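Local coordinates for protein aldo-keto reductase AKR2E4 (Bombyx mori, PDB 3WCZ) that reduces 3-dehydroecdysone with NADPH as cosubstrate, not NADH, and may take part in the regulation of molting in the silkworm, at residues L246-D251 with A283-F288; T231-K236 with G242-R247. All blocks are in the same frame, centred on the assembly; numbering follows the deposited sequence.

Contact 1 (L246-D251 with A283-F288); sequences LRYLID and AAINQF
Ile285 lays its CG2 methyl over the centre of one face of the Tyr248 ring, 3.5 Å from the centroid and only 8° off the normal, a well-centred CH-pi contact. CG1 of Ile285 lies beside the backbone N (chi1 -65°), which leaves CG2 anti to it and facing the ring, while CD1 comes to 3.9 Å from Tyr248 CB and covers the root of the side chain. The two side chains run antiparallel alongside one another, and this buried apolar half is the tight part of the contact. At the far end of the ring the character changes: Tyr248 OH donates a short 2.5 Å hydrogen bond to Asn286 OD1, nearly in line with the C=O bond (163° at the oxygen). Arg252 NH1 also bonds to the hydroxyl, so two polar partners hold it. Asn286, partly exposed, forms the looser side. Arg247 and Asp251 do not touch 283-288; their side-on salt bridge, NH2 to OD1 at 2.8 Å, is tied to the loop at Leu272 and Leu277. The contact packs H2, the extra helix 279-286 of the aldo-keto reductase fold, on the barrel helix between the seventh strand, 202-206, and the eighth, 255-256.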
ATOM      1  N   LEU A 246      -1.676   9.740   9.690  1.00  7.19           N
ATOM      2  CA  LEU A 246      -2.328   9.396   8.432  1.00  7.27           C
ATOM      3  C   LEU A 246      -2.741  10.666   7.665  1.00  8.58           C
ATOM      4  O   LEU A 246      -2.598  10.729   6.425  1.00  7.95           O
ATOM      5  CB  LEU A 246      -3.520   8.493   8.697  1.00  7.66           C
ATOM      6  CG  LEU A 246      -3.177   7.157   9.329  1.00  7.87           C
ATOM      7  CD1 LEU A 246      -4.427   6.399   9.687  1.00  8.97           C
ATOM      8  CD2 LEU A 246      -2.312   6.297   8.408  1.00 11.69           C
ATOM      9  N   ARG A 247      -3.234  11.690   8.359  1.00  7.59           N
ATOM     10  CA  ARG A 247      -3.632  12.923   7.690  1.00  7.42           C
ATOM     11  C   ARG A 247      -2.407  13.604   7.076  1.00  8.13           C
ATOM     12  O   ARG A 247      -2.500  14.196   5.991  1.00  8.43           O
ATOM     13  CB  ARG A 247      -4.345  13.865   8.663  1.00  7.70           C
ATOM     14  CG  ARG A 247      -4.816  15.189   8.005  1.00  7.55           C
ATOM     15  CD  ARG A 247      -5.953  15.018   7.012  1.00  8.04           C
ATOM     16  NE  ARG A 247      -5.817  15.987   5.931  1.00  8.09           N
ATOM     17  CZ  ARG A 247      -6.703  16.149   4.949  1.00  8.25           C
ATOM     18  NH1 ARG A 247      -7.832  15.477   4.934  1.00  8.42           N
ATOM     19  NH2 ARG A 247      -6.460  17.032   3.983  1.00  9.88           N
ATOM     20  N   TYR A 248      -1.262  13.527   7.739  1.00  6.63           N
ATOM     21  CA  TYR A 248      -0.006  14.054   7.183  1.00  6.56           C
ATOM     22  C   TYR A 248       0.215  13.478   5.781  1.00  8.24           C
ATOM     23  O   TYR A 248       0.545  14.198   4.824  1.00  8.40           O
ATOM     24  CB  TYR A 248       1.146  13.709   8.143  1.00  8.71           C
ATOM     25  CG  TYR A 248       2.530  13.658   7.531  1.00  7.76           C
ATOM     26  CD1 TYR A 248       3.216  14.808   7.186  1.00  8.72           C
ATOM     27  CD2 TYR A 248       3.147  12.435   7.300  1.00  8.04           C
ATOM     28  CE1 TYR A 248       4.466  14.748   6.595  1.00  9.27           C
ATOM     29  CE2 TYR A 248       4.391  12.373   6.729  1.00  8.86           C
ATOM     30  CZ  TYR A 248       5.037  13.518   6.367  1.00  9.30           C
ATOM     31  OH  TYR A 248       6.291  13.456   5.800  1.00 11.66           O
ATOM     32  N   LEU A 249       0.027  12.164   5.642  1.00  6.88           N
ATOM     33  CA  LEU A 249       0.225  11.544   4.350  1.00  7.67           C
ATOM     34  C   LEU A 249      -0.815  12.014   3.324  1.00  8.84           C
ATOM     35  O   LEU A 249      -0.467  12.321   2.161  1.00  7.65           O
ATOM     36  CB  LEU A 249       0.219  10.016   4.504  1.00  8.54           C
ATOM     37  CG  LEU A 249       1.346   9.488   5.407  1.00  6.92           C
ATOM     38  CD1 LEU A 249       1.114   8.049   5.782  1.00  7.71           C
ATOM     39  CD2 LEU A 249       2.700   9.685   4.769  1.00  7.34           C
ATOM     40  N   ILE A 250      -2.074  12.090   3.745  1.00  7.45           N
ATOM     41  CA  ILE A 250      -3.141  12.624   2.899  1.00  8.07           C
ATOM     42  C   ILE A 250      -2.772  14.037   2.402  1.00  7.79           C
ATOM     43  O   ILE A 250      -2.988  14.381   1.231  1.00  8.63           O
ATOM     44  CB  ILE A 250      -4.500  12.644   3.651  1.00  7.87           C
ATOM     45  CG1 ILE A 250      -5.005  11.236   4.012  1.00 11.27           C
ATOM     46  CG2 ILE A 250      -5.547  13.417   2.854  1.00  9.05           C
ATOM     47  CD1 ILE A 250      -5.481  10.461   2.829  1.00 11.67           C
ATOM     48  N   ASP A 251      -2.298  14.908   3.293  1.00  8.27           N
ATOM     49  CA  ASP A 251      -1.951  16.269   2.904  1.00  8.32           C
ATOM     50  C   ASP A 251      -0.742  16.379   1.993  1.00  8.62           C
ATOM     51  O   ASP A 251      -0.549  17.403   1.320  1.00 10.18           O
ATOM     52  CB  ASP A 251      -1.761  17.140   4.159  1.00  9.77           C
ATOM     53  CG  ASP A 251      -3.075  17.648   4.719  1.00 11.52           C
ATOM     54  OD1 ASP A 251      -3.891  18.139   3.926  1.00 11.52           O
ATOM     55  OD2 ASP A 251      -3.310  17.481   5.940  1.00 10.60           O
ATOM     56  N   ALA A 283       5.519  20.445   7.274  1.00 11.65           N
ATOM     57  CA  ALA A 283       6.962  20.671   7.296  1.00 12.54           C
ATOM     58  C   ALA A 283       7.594  20.179   8.601  1.00 11.36           C
ATOM     59  O   ALA A 283       8.687  19.598   8.598  1.00 12.16           O
ATOM     60  CB  ALA A 283       7.268  22.134   7.084  1.00 13.38           C
ATOM     61  N   ALA A 284       6.912  20.377   9.727  1.00 10.91           N
ATOM     62  CA  ALA A 284       7.452  19.935  11.005  1.00 10.90           C
ATOM     63  C   ALA A 284       7.570  18.417  11.028  1.00  9.99           C
ATOM     64  O   ALA A 284       8.552  17.867  11.535  1.00 11.53           O
ATOM     65  CB  ALA A 284       6.568  20.423  12.168  1.00 12.85           C
ATOM     66  N   ILE A 285       6.557  17.727  10.520  1.00  9.49           N
ATOM     67  CA  ILE A 285       6.628  16.280  10.518  1.00  9.01           C
ATOM     68  C   ILE A 285       7.721  15.809   9.540  1.00  9.38           C
ATOM     69  O   ILE A 285       8.465  14.878   9.854  1.00  9.46           O
ATOM     70  CB  ILE A 285       5.258  15.641  10.222  1.00  9.87           C
ATOM     71  CG1 ILE A 285       4.298  15.965  11.367  1.00  9.70           C
ATOM     72  CG2 ILE A 285       5.405  14.147  10.040  1.00  8.63           C
ATOM     73  CD1 ILE A 285       2.858  15.596  11.071  1.00 11.03           C
ATOM     74  N   ASN A 286       7.866  16.490   8.410  1.00 10.63           N
ATOM     75  CA  ASN A 286       8.931  16.148   7.464  1.00 11.18           C
ATOM     76  C   ASN A 286      10.290  16.224   8.135  1.00 11.09           C
ATOM     77  O   ASN A 286      11.199  15.495   7.737  1.00 11.69           O
ATOM     78  CB  ASN A 286       8.933  17.098   6.263  1.00 11.58           C
ATOM     79  CG  ASN A 286       7.850  16.787   5.244  1.00 13.91           C
ATOM     80  OD1 ASN A 286       7.328  15.680   5.180  1.00 13.62           O
ATOM     81  ND2 ASN A 286       7.538  17.774   4.420  1.00 13.19           N
ATOM     82  N   GLN A 287      10.434  17.051   9.162  1.00 11.09           N
ATOM     83  CA  GLN A 287      11.712  17.210   9.817  1.00 12.10           C
ATOM     84  C   GLN A 287      12.144  16.010  10.649  1.00 11.33           C
ATOM     85  O   GLN A 287      13.296  15.958  11.082  1.00 13.67           O
ATOM     86  CB  GLN A 287      11.720  18.499  10.650  1.00 15.39           C
ATOM     87  CG  GLN A 287      11.696  19.767   9.804  1.00 22.81           C
ATOM     88  CD  GLN A 287      12.833  19.812   8.802  1.00 32.15           C
ATOM     89  OE1 GLN A 287      14.004  19.875   9.176  1.00 43.22           O
ATOM     90  NE2 GLN A 287      12.496  19.756   7.519  1.00 38.82           N
ATOM     91  N   PHE A 288      11.236  15.066  10.914  1.00  9.58           N
ATOM     92  CA  PHE A 288      11.608  13.817  11.556  1.00 10.58           C
ATOM     93  C   PHE A 288      12.383  12.861  10.606  1.00 10.28           C
ATOM     94  O   PHE A 288      12.901  11.834  11.043  1.00 10.23           O
ATOM     95  CB  PHE A 288      10.364  13.092  12.055  1.00 11.27           C
ATOM     96  CG  PHE A 288       9.735  13.704  13.270  1.00 10.72           C
ATOM     97  CD1 PHE A 288      10.436  13.785  14.465  1.00 13.35           C
ATOM     98  CD2 PHE A 288       8.418  14.168  13.216  1.00 11.41           C
ATOM     99  CE1 PHE A 288       9.831  14.332  15.608  1.00 15.21           C
ATOM    100  CE2 PHE A 288       7.807  14.721  14.355  1.00 12.12           C
ATOM    101  CZ  PHE A 288       8.515  14.799  15.543  1.00 14.47           C
TER

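Contact 2 (T231-K236 with G242-R247); sequences TALANK and GQILLR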
ATOM      1  N   THR A 231       1.682  15.065  19.873  1.00 11.33           N
ATOM      2  CA  THR A 231       0.564  15.143  20.803  1.00 10.48           C
ATOM      3  C   THR A 231      -0.061  16.538  20.779  1.00 10.15           C
ATOM      4  O   THR A 231      -1.248  16.656  20.979  1.00 11.56           O
ATOM      5  CB  THR A 231       0.949  14.747  22.215  1.00 13.19           C
ATOM      6  OG1 THR A 231       1.959  15.642  22.657  1.00 13.92           O
ATOM      7  CG2 THR A 231       1.506  13.334  22.244  1.00 14.11           C
ATOM      8  N   ALA A 232       0.722  17.567  20.464  1.00 10.33           N
ATOM      9  CA  ALA A 232       0.164  18.903  20.333  1.00 11.51           C
ATOM     10  C   ALA A 232      -0.773  18.967  19.131  1.00 10.34           C
ATOM     11  O   ALA A 232      -1.828  19.607  19.183  1.00 11.20           O
ATOM     12  CB  ALA A 232       1.268  19.934  20.205  1.00 15.49           C
ATOM     13  N   LEU A 233      -0.397  18.285  18.044  1.00 10.01           N
ATOM     14  CA  LEU A 233      -1.239  18.225  16.867  1.00  8.33           C
ATOM     15  C   LEU A 233      -2.526  17.465  17.150  1.00  7.79           C
ATOM     16  O   LEU A 233      -3.623  17.915  16.764  1.00  9.57           O
ATOM     17  CB  LEU A 233      -0.488  17.591  15.691  1.00 10.05           C
ATOM     18  CG  LEU A 233       0.622  18.469  15.091  1.00  9.25           C
ATOM     19  CD1 LEU A 233       1.440  17.691  14.084  1.00 12.17           C
ATOM     20  CD2 LEU A 233       0.056  19.685  14.386  1.00 12.82           C
ATOM     21  N   ALA A 234      -2.395  16.317  17.815  1.00  8.79           N
ATOM     22  CA  ALA A 234      -3.565  15.553  18.195  1.00 10.12           C
ATOM     23  C   ALA A 234      -4.528  16.415  19.028  1.00  9.81           C
ATOM     24  O   ALA A 234      -5.750  16.417  18.809  1.00 11.09           O
ATOM     25  CB  ALA A 234      -3.139  14.352  18.964  1.00 12.26           C
ATOM     26  N   ASN A 235      -3.976  17.129  20.003  1.00 10.94           N
ATOM     27  CA  ASN A 235      -4.795  18.000  20.828  1.00 13.03           C
ATOM     28  C   ASN A 235      -5.414  19.130  20.052  1.00 13.21           C
ATOM     29  O   ASN A 235      -6.580  19.470  20.250  1.00 14.31           O
ATOM     30  CB  ASN A 235      -3.960  18.537  21.980  1.00 15.60           C
ATOM     31  CG  ASN A 235      -4.448  18.057  23.293  1.00 35.46           C
ATOM     32  OD1 ASN A 235      -5.620  18.253  23.647  1.00 24.55           O
ATOM     33  ND2 ASN A 235      -3.558  17.416  24.043  1.00 39.33           N
ATOM     34  N   LYS A 236      -4.649  19.737  19.157  1.00 10.44           N
ATOM     35  CA  LYS A 236      -5.157  20.854  18.371  1.00 11.10           C
ATOM     36  C   LYS A 236      -6.418  20.493  17.578  1.00 12.36           C
ATOM     37  O   LYS A 236      -7.375  21.285  17.491  1.00 11.89           O
ATOM     38  CB  LYS A 236      -4.077  21.403  17.426  1.00 11.06           C
ATOM     39  CG  LYS A 236      -4.585  22.404  16.433  1.00 10.37           C
ATOM     40  CD  LYS A 236      -3.479  23.014  15.621  1.00 11.07           C
ATOM     41  CE  LYS A 236      -4.031  23.964  14.588  1.00 11.30           C
ATOM     42  NZ  LYS A 236      -3.002  24.489  13.644  1.00 13.59           N
ATOM     43  N   GLY A 242      -2.397   8.669  15.761  1.00  9.43           N
ATOM     44  CA  GLY A 242      -2.481   7.862  14.555  1.00  9.24           C
ATOM     45  C   GLY A 242      -3.168   8.640  13.444  1.00  8.29           C
ATOM     46  O   GLY A 242      -2.768   8.581  12.273  1.00  8.92           O
ATOM     47  N   GLN A 243      -4.256   9.341  13.762  1.00  8.28           N
ATOM     48  CA  GLN A 243      -4.964  10.113  12.758  1.00  8.32           C
ATOM     49  C   GLN A 243      -4.114  11.264  12.221  1.00  8.45           C
ATOM     50  O   GLN A 243      -4.203  11.602  11.039  1.00  8.45           O
ATOM     51  CB  GLN A 243      -6.314  10.590  13.290  1.00 10.40           C
ATOM     52  CG  GLN A 243      -7.270   9.451  13.531  1.00 10.17           C
ATOM     53  CD  GLN A 243      -8.494   9.832  14.350  1.00 11.00           C
ATOM     54  OE1 GLN A 243      -8.401  10.581  15.339  1.00 10.85           O
ATOM     55  NE2 GLN A 243      -9.646   9.350  13.942  1.00 12.23           N
ATOM     56  N   ILE A 244      -3.314  11.889  13.092  1.00  7.52           N
ATOM     57  CA  ILE A 244      -2.397  12.922  12.637  1.00  7.88           C
ATOM     58  C   ILE A 244      -1.399  12.361  11.621  1.00  8.86           C
ATOM     59  O   ILE A 244      -1.153  12.972  10.576  1.00  8.34           O
ATOM     60  CB  ILE A 244      -1.633  13.556  13.847  1.00  7.98           C
ATOM     61  CG1 ILE A 244      -2.580  14.246  14.833  1.00  8.81           C
ATOM     62  CG2 ILE A 244      -0.554  14.522  13.366  1.00  8.72           C
ATOM     63  CD1 ILE A 244      -3.419  15.333  14.234  1.00  9.00           C
ATOM     64  N   LEU A 245      -0.832  11.204  11.935  1.00  7.90           N
ATOM     65  CA  LEU A 245       0.143  10.587  11.039  1.00  8.10           C
ATOM     66  C   LEU A 245      -0.442  10.233   9.686  1.00  8.04           C
ATOM     67  O   LEU A 245       0.216  10.429   8.660  1.00  8.15           O
ATOM     68  CB  LEU A 245       0.708   9.333  11.687  1.00  9.44           C
ATOM     69  CG  LEU A 245       1.555   9.579  12.951  1.00 10.56           C
ATOM     70  CD1 LEU A 245       1.905   8.287  13.642  1.00 15.14           C
ATOM     71  CD2 LEU A 245       2.843  10.344  12.630  1.00 15.13           C
ATOM     72  N   LEU A 246      -1.676   9.740   9.690  1.00  7.19           N
ATOM     73  CA  LEU A 246      -2.328   9.396   8.432  1.00  7.27           C
ATOM     74  C   LEU A 246      -2.741  10.666   7.665  1.00  8.58           C
ATOM     75  O   LEU A 246      -2.598  10.729   6.425  1.00  7.95           O
ATOM     76  CB  LEU A 246      -3.520   8.493   8.697  1.00  7.66           C
ATOM     77  CG  LEU A 246      -3.177   7.157   9.329  1.00  7.87           C
ATOM     78  CD1 LEU A 246      -4.427   6.399   9.687  1.00  8.97           C
ATOM     79  CD2 LEU A 246      -2.312   6.297   8.408  1.00 11.69           C
ATOM     80  N   ARG A 247      -3.234  11.690   8.359  1.00  7.59           N
ATOM     81  CA  ARG A 247      -3.632  12.923   7.690  1.00  7.42           C
ATOM     82  C   ARG A 247      -2.407  13.604   7.076  1.00  8.13           C
ATOM     83  O   ARG A 247      -2.500  14.196   5.991  1.00  8.43           O
ATOM     84  CB  ARG A 247      -4.345  13.865   8.663  1.00  7.70           C
ATOM     85  CG  ARG A 247      -4.816  15.189   8.005  1.00  7.55           C
ATOM     86  CD  ARG A 247      -5.953  15.018   7.012  1.00  8.04           C
ATOM     87  NE  ARG A 247      -5.817  15.987   5.931  1.00  8.09           N
ATOM     88  CZ  ARG A 247      -6.703  16.149   4.949  1.00  8.25           C
ATOM     89  NH1 ARG A 247      -7.832  15.477   4.934  1.00  8.42           N
ATOM     90  NH2 ARG A 247      -6.460  17.032   3.983  1.00  9.88           N
TER
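Ile244 reaches across from helix 241-251 and sets its branched side chain against Leu233 and Ala234 of helix 228-237. Three of its carbons have different targets. CG2 lies 3.8 Å from Leu233 CD1, a methyl-to-methyl contact; CD1 rests against the backbone, 3.6 Å from Leu233 O; and CG1 sits 3.6 Å from Ala234 N, with the small Ala234 CB beside it at 4.2 Å. With CG1 placed beside its own backbone N (chi1 -62°) and CD1 folded over by chi2 of -58°, the chain bends round to bring CD1 onto the carbonyl side of the peptide that joins Leu233 and Ala234. The side chains of Leu233 and Ile244 lie roughly perpendicular, and no hydrogen bond links the segments. Such close access to the main chain goes with the short 6.3 Å between the CA atoms of Ala234 and Ile244. In the next shell, Tyr237 touches Ile244, while Leu233 packs on Glu281 and Ile285 of helix 279-286. Polar ties hold the ends: Gln243 bonds through OE1 to Ser240 N and through NE2 to Gln268 O, and Lys236 NZ makes a salt bridge with Glu281. These are two consecutive helices joined by a short turn: H1, the additional helix 228-237 of the aldo-keto reductase fold, packs against the seventh helix of the (beta/alpha)8 barrel.

Helix 241-251 serves both contacts, presenting Ile244 in contact 2 and, one turn further on, Tyr248 in contact 1. The centres of the two contacts lie 10 Å apart. They meet through Ile285, whose CD1 packs 3.9 Å from Leu233 CD1 and 4.2 Å from Ile244 CG2. Helices 228-237, 241-251 and 279-286 therefore share one continuous apolar patch. The bound NADP is about 10 Å from the side chain of Ile244 and about 12 Å from that of Tyr248. Neither contact forms part of the coenzyme site itself, although the side chain of the NADP-binding residue Asn269 is about 10 Å from that of Ile244.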